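Local coordinates for thioredoxin domain-containing protein (Sinorhizobium meliloti, PDB 3U5R) that is of unknown function but belongs to the AhpC/TSA branch of the thioredoxin-fold proteins, which suggests a role as an antioxidant oxidoreductase, at residues V64-N69 with I98-A103; A142-F147 with C201-T206. All blocks are in the same frame, centred on the assembly; numbering follows the deposited sequence.

Interaction 1 (V64-N69 with I98-A103)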
loop_
_atom_site.group_PDB
_atom_site.type_symbol
_atom_site.label_atom_id
_atom_site.label_comp_id
_atom_site.label_asym_id
_atom_site.label_seq_id
_atom_site.Cartn_x
_atom_site.Cartn_y
_atom_site.Cartn_z
ATOM N N VAL A 64 1.712 3.913 -2.363
ATOM C CA VAL A 64 2.514 2.722 -2.270
ATOM C C VAL A 64 1.984 2.011 -1.037
ATOM O O VAL A 64 1.965 2.602 0.066
ATOM C CB VAL A 64 4.001 3.022 -2.098
ATOM C CG1 VAL A 64 4.810 1.671 -1.975
ATOM C CG2 VAL A 64 4.518 3.857 -3.282
ATOM N N ALA A 65 1.543 0.745 -1.193
ATOM C CA ALA A 65 0.841 0.058 -0.113
ATOM C C ALA A 65 1.478 -1.235 0.162
ATOM O O ALA A 65 1.574 -2.087 -0.761
ATOM C CB ALA A 65 -0.704 -0.169 -0.547
ATOM N N PHE A 66 1.984 -1.436 1.372
ATOM C CA PHE A 66 2.564 -2.740 1.711
ATOM C C PHE A 66 1.463 -3.619 2.294
ATOM O O PHE A 66 0.899 -3.308 3.335
ATOM C CB PHE A 66 3.733 -2.589 2.707
ATOM C CG PHE A 66 4.892 -1.869 2.105
ATOM C CD1 PHE A 66 5.963 -2.571 1.572
ATOM C CD2 PHE A 66 4.854 -0.497 1.974
ATOM C CE1 PHE A 66 7.012 -1.908 0.956
ATOM C CE2 PHE A 66 5.917 0.198 1.342
ATOM C CZ PHE A 66 6.993 -0.512 0.863
ATOM N N ILE A 67 1.136 -4.703 1.605
ATOM C CA ILE A 67 0.052 -5.547 2.053
ATOM C C ILE A 67 0.508 -7.025 2.123
ATOM O O ILE A 67 1.690 -7.319 2.022
ATOM C CB ILE A 67 -1.205 -5.358 1.150
ATOM C CG1 ILE A 67 -0.909 -5.700 -0.313
ATOM C CG2 ILE A 67 -1.689 -3.960 1.210
ATOM C CD1 ILE A 67 -2.207 -5.716 -1.110
ATOM N N SER A 68 -0.447 -7.939 2.243
ATOM C CA SER A 68 -0.181 -9.323 2.502
ATOM C C SER A 68 -1.421 -10.096 1.923
ATOM O O SER A 68 -2.491 -9.492 1.704
ATOM C CB SER A 68 -0.071 -9.547 4.031
ATOM O OG SER A 68 -0.465 -10.874 4.397
ATOM N N ASN A 69 -1.239 -11.373 1.616
ATOM C CA ASN A 69 -2.334 -12.217 1.159
ATOM C C ASN A 69 -3.188 -12.822 2.292
ATOM O O ASN A 69 -4.314 -13.267 2.016
ATOM C CB ASN A 69 -1.787 -13.381 0.288
ATOM C CG ASN A 69 -1.117 -12.863 -0.988
ATOM O OD1 ASN A 69 -1.517 -11.788 -1.524
ATOM N ND2 ASN A 69 -0.074 -13.547 -1.432
ATOM N N ILE A 98 2.675 -3.888 -2.636
ATOM C CA ILE A 98 3.928 -4.631 -2.526
ATOM C C ILE A 98 3.776 -5.666 -1.388
ATOM O O ILE A 98 3.308 -5.338 -0.307
ATOM C CB ILE A 98 5.135 -3.694 -2.198
ATOM C CG1 ILE A 98 5.366 -2.714 -3.363
ATOM C CG2 ILE A 98 6.429 -4.544 -1.944
ATOM C CD1 ILE A 98 6.332 -1.533 -2.990
ATOM N N ASN A 99 4.139 -6.895 -1.654
ATOM C CA ASN A 99 4.100 -7.912 -0.623
ATOM C C ASN A 99 5.565 -8.178 -0.299
ATOM O O ASN A 99 6.287 -8.770 -1.149
ATOM C CB ASN A 99 3.433 -9.173 -1.186
ATOM C CG ASN A 99 3.275 -10.229 -0.163
ATOM O OD1 ASN A 99 4.221 -10.536 0.605
ATOM N ND2 ASN A 99 2.060 -10.784 -0.085
ATOM N N SER A 100 6.029 -7.746 0.867
ATOM C CA SER A 100 7.435 -7.967 1.250
ATOM C C SER A 100 7.616 -9.108 2.220
ATOM O O SER A 100 8.722 -9.295 2.714
ATOM C CB SER A 100 8.053 -6.747 1.935
ATOM O OG SER A 100 7.819 -5.649 1.127
ATOM N N ASN A 101 6.553 -9.874 2.468
ATOM C CA ASN A 101 6.629 -10.894 3.484
ATOM C C ASN A 101 7.466 -12.137 3.031
ATOM O O ASN A 101 7.399 -12.581 1.872
ATOM C CB ASN A 101 5.223 -11.321 3.905
ATOM C CG ASN A 101 4.557 -10.342 4.872
ATOM O OD1 ASN A 101 3.404 -10.529 5.230
ATOM N ND2 ASN A 101 5.256 -9.320 5.299
ATOM N N ASP A 102 8.207 -12.703 3.977
ATOM C CA ASP A 102 9.097 -13.827 3.673
ATOM C C ASP A 102 8.283 -15.082 3.300
ATOM O O ASP A 102 7.540 -15.653 4.132
ATOM C CB ASP A 102 9.969 -14.057 4.888
ATOM C CG ASP A 102 10.758 -15.378 4.843
ATOM O OD1 ASP A 102 10.662 -16.185 3.884
ATOM O OD2 ASP A 102 11.489 -15.595 5.850
ATOM N N ALA A 103 8.385 -15.497 2.034
ATOM C CA ALA A 103 7.429 -16.463 1.550
ATOM C C ALA A 103 7.915 -17.910 1.798
ATOM O O ALA A 103 7.148 -18.854 1.575
ATOM C CB ALA A 103 7.129 -16.232 0.100
HETATM O O HOH W 1 4.232 -6.722 2.676
#
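The F66 ring and the I98 side chain run alongside each other on one face of the sheet, CE1 of F66 4.0 Å from CG2 of I98. With its CG1 anti to its carbonyl carbon (chi1 -64°) and the chain then extended, I98 carries CD1 on to CG1 of V64, 3.7 Å away. OG of S100, bonded to D130, sits at the F66 ring edge, in its plane, 3.6 Å from CD1 of F66. Two hydrogen bonds pair the strands in parallel around F66 and I98: I98 N to A65 O (2.8 Å) and I67 N to I98 O (3.0 Å). Past them the strands part, and a water joins I67 O to S100 N. N99 swings its amide anti to its backbone N (chi1 -176°): OD1 accepts from N101 N, an Asx turn, while ND2 passes S68 CA and bonds to E109, which also holds S68 OG and N69 N. The N69 side chain, bonded to Y127, runs roughly perpendicular to that of N99, ND2 to ND2 3.7 Å, their amide planes 55° apart. Strands 61-66 and 93-99 are central neighbours in the mixed sheet; helix 134-139 covers the F66 and I98 face, and helix 111-121 packs against N69 and N99.

Interaction 2 (A142-F147 with C201-T206)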
loop_
_atom_site.group_PDB
_atom_site.type_symbol
_atom_site.label_atom_id
_atom_site.label_comp_id
_atom_site.label_asym_id
_atom_site.label_seq_id
_atom_site.Cartn_x
_atom_site.Cartn_y
_atom_site.Cartn_z
ATOM N N ALA A 142 6.493 -1.128 8.330
ATOM C CA ALA A 142 6.585 -1.955 9.539
ATOM C C ALA A 142 5.486 -3.032 9.629
ATOM O O ALA A 142 5.679 -4.036 10.262
ATOM C CB ALA A 142 6.512 -1.094 10.805
ATOM N N CYS A 143 4.332 -2.803 8.995
ATOM C CA CYS A 143 3.210 -3.739 9.130
ATOM C C CYS A 143 2.394 -3.797 7.835
ATOM O O CYS A 143 2.633 -3.024 6.858
ATOM C CB CYS A 143 2.315 -3.223 10.265
ATOM S SG CYS A 143 1.609 -1.574 9.936
ATOM N N THR A 144 1.416 -4.693 7.787
ATOM C CA THR A 144 0.535 -4.753 6.605
ATOM C C THR A 144 -0.850 -4.535 7.179
ATOM O O THR A 144 -1.222 -5.245 8.114
ATOM C CB THR A 144 0.629 -6.143 5.896
ATOM O OG1 THR A 144 0.261 -7.153 6.843
ATOM C CG2 THR A 144 2.112 -6.416 5.346
ATOM N N PRO A 145 -1.646 -3.607 6.621
ATOM C CA PRO A 145 -1.323 -2.768 5.495
ATOM C C PRO A 145 -0.579 -1.535 5.988
ATOM O O PRO A 145 -0.856 -1.054 7.100
ATOM C CB PRO A 145 -2.672 -2.316 5.016
ATOM C CG PRO A 145 -3.535 -2.210 6.318
ATOM C CD PRO A 145 -2.972 -3.301 7.202
ATOM N N ASP A 146 0.334 -1.002 5.167
ATOM C CA ASP A 146 1.046 0.262 5.499
ATOM C C ASP A 146 0.944 1.161 4.277
ATOM O O ASP A 146 1.428 0.781 3.202
ATOM C CB ASP A 146 2.534 -0.050 5.800
ATOM C CG ASP A 146 3.147 0.934 6.792
ATOM O OD1 ASP A 146 2.600 2.055 6.931
ATOM O OD2 ASP A 146 4.132 0.549 7.447
ATOM N N PHE A 147 0.222 2.273 4.381
ATOM C CA PHE A 147 -0.051 3.114 3.222
ATOM C C PHE A 147 0.778 4.390 3.190
ATOM O O PHE A 147 0.796 5.141 4.182
ATOM C CB PHE A 147 -1.526 3.551 3.257
ATOM C CG PHE A 147 -2.511 2.387 3.185
ATOM C CD1 PHE A 147 -2.826 1.821 1.944
ATOM C CD2 PHE A 147 -3.159 1.902 4.344
ATOM C CE1 PHE A 147 -3.751 0.760 1.851
ATOM C CE2 PHE A 147 -4.092 0.832 4.247
ATOM C CZ PHE A 147 -4.369 0.260 2.989
ATOM N N CYS A 201 -0.444 -6.890 10.991
ATOM C CA CYS A 201 0.574 -7.847 11.235
ATOM C C CYS A 201 1.922 -7.253 10.882
ATOM O O CYS A 201 2.038 -6.599 9.835
ATOM C CB CYS A 201 0.308 -9.028 10.321
ATOM S SG CYS A 201 -1.272 -9.884 10.897
ATOM N N ASN A 202 2.949 -7.498 11.710
ATOM C CA ASN A 202 4.296 -7.092 11.302
ATOM C C ASN A 202 4.618 -7.696 9.940
ATOM O O ASN A 202 4.189 -8.820 9.597
ATOM C CB ASN A 202 5.410 -7.423 12.328
ATOM C CG ASN A 202 5.562 -8.933 12.559
ATOM O OD1 ASN A 202 4.582 -9.619 12.827
ATOM N ND2 ASN A 202 6.793 -9.464 12.407
ATOM N N ILE A 203 5.364 -6.923 9.150
ATOM C CA ILE A 203 6.078 -7.457 8.008
ATOM C C ILE A 203 6.899 -8.651 8.461
ATOM O O ILE A 203 7.644 -8.606 9.452
ATOM C CB ILE A 203 6.952 -6.336 7.317
ATOM C CG1 ILE A 203 5.980 -5.231 6.849
ATOM C CG2 ILE A 203 7.897 -6.929 6.193
ATOM C CD1 ILE A 203 6.199 -4.545 5.589
ATOM N N LYS A 204 6.802 -9.745 7.716
ATOM C CA LYS A 204 7.532 -10.928 8.131
ATOM C C LYS A 204 8.943 -10.903 7.549
ATOM O O LYS A 204 9.189 -11.484 6.497
ATOM C CB LYS A 204 6.738 -12.158 7.684
ATOM C CG LYS A 204 5.313 -12.152 8.269
ATOM C CD LYS A 204 5.410 -12.138 9.809
ATOM C CE LYS A 204 4.093 -12.485 10.527
ATOM N NZ LYS A 204 3.290 -11.279 10.880
ATOM N N TRP A 205 9.839 -10.200 8.244
ATOM C CA TRP A 205 11.240 -10.063 7.862
ATOM C C TRP A 205 11.875 -11.465 7.837
ATOM O O TRP A 205 11.578 -12.297 8.697
ATOM C CB TRP A 205 11.961 -9.218 8.918
ATOM C CG TRP A 205 11.280 -7.909 9.062
ATOM C CD1 TRP A 205 10.513 -7.491 10.097
ATOM C CD2 TRP A 205 11.269 -6.838 8.079
ATOM N NE1 TRP A 205 10.031 -6.204 9.844
ATOM C CE2 TRP A 205 10.497 -5.788 8.614
ATOM C CE3 TRP A 205 11.838 -6.685 6.801
ATOM C CZ2 TRP A 205 10.261 -4.594 7.916
ATOM C CZ3 TRP A 205 11.620 -5.459 6.110
ATOM C CH2 TRP A 205 10.834 -4.447 6.679
ATOM N N THR A 206 12.687 -11.741 6.818
ATOM C CA THR A 206 13.479 -12.987 6.775
ATOM C C THR A 206 14.461 -12.941 7.959
ATOM O O THR A 206 14.979 -11.867 8.265
ATOM C CB THR A 206 14.262 -13.067 5.476
ATOM O OG1 THR A 206 15.267 -12.047 5.499
ATOM C CG2 THR A 206 13.388 -12.765 4.328
HETATM O O HOH W 2 8.124 -4.534 11.226
HETATM O O HOH W 3 2.335 -9.302 7.528
#
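I203 lays its side chain along the A142-C143 peptide, CG1 of I203 coming within 3.6 Å of the carbonyl carbon of A142. Its CD1 lies near C143 O, while the other branch, CG2 of I203, turns back to its own segment and sits over the centre of the W205 ring, 3.6 Å above its plane. The isoleucine is thus wedged between the 142-144 backbone and the indole, and a water at the ring edge links W205 NE1 to A142 O.

Two backbone hydrogen bonds join the segments. T144 N reaches C201 O at 2.9 Å in the carbonyl plane. I203 N approaches A142 O from above the carbonyl plane, 42° out of it, at 3.1 Å. Between them C143 and N202 form a non-hydrogen-bonded antiparallel pair whose side chains diverge.

T144 and C201 share a face of this small sheet. T144 holds OG1 between its backbone N and carbonyl carbon (chi1 59°), which sets the hydroxyl 4.0 Å from CB of C201 and lets it donate to a water that in turn donates to N202 O. The same carbonyl takes K204 NZ, which also bonds N202 OD1, so the ammonium bridges the backbone and side-chain oxygens of N202. On the other segment D146 OD2 accepts A142 N at 3.0 Å, closing the turn around the cis peptide bond before P145.

T144 and C201 both touch C71, and T144 and P145 also pack on V74 of helix 72-75, an arrangement recalling the cis-proline loop beside the cysteine site of thioredoxin folds. The contact is held by backbone pairing, with two waters bridging its polar atoms, and places the T144-P145 cis peptide close to C71.

Strand 61-66, the first strand of the mixed sheet along the chain, opens interaction 1, which closes when the chain returns through helices 72-75 and 78-88 as strand 93-99, a parallel neighbour. The chain then runs through helix 111-121, strand 127-129 and helix 134-139 before interaction 2 opens at 142-147. That contact closes after strand 156-160 and helix 176-186, when 201-206 arrives. The two loops follow in series, neither nesting nor crossing. They meet nonetheless: F66 N probably bonds D146 O, joining strands 61-66 and 146-150, and D102 N probably bonds K204 O. Together they tie the central mixed sheet to the small antiparallel sheet and the C-terminal tail.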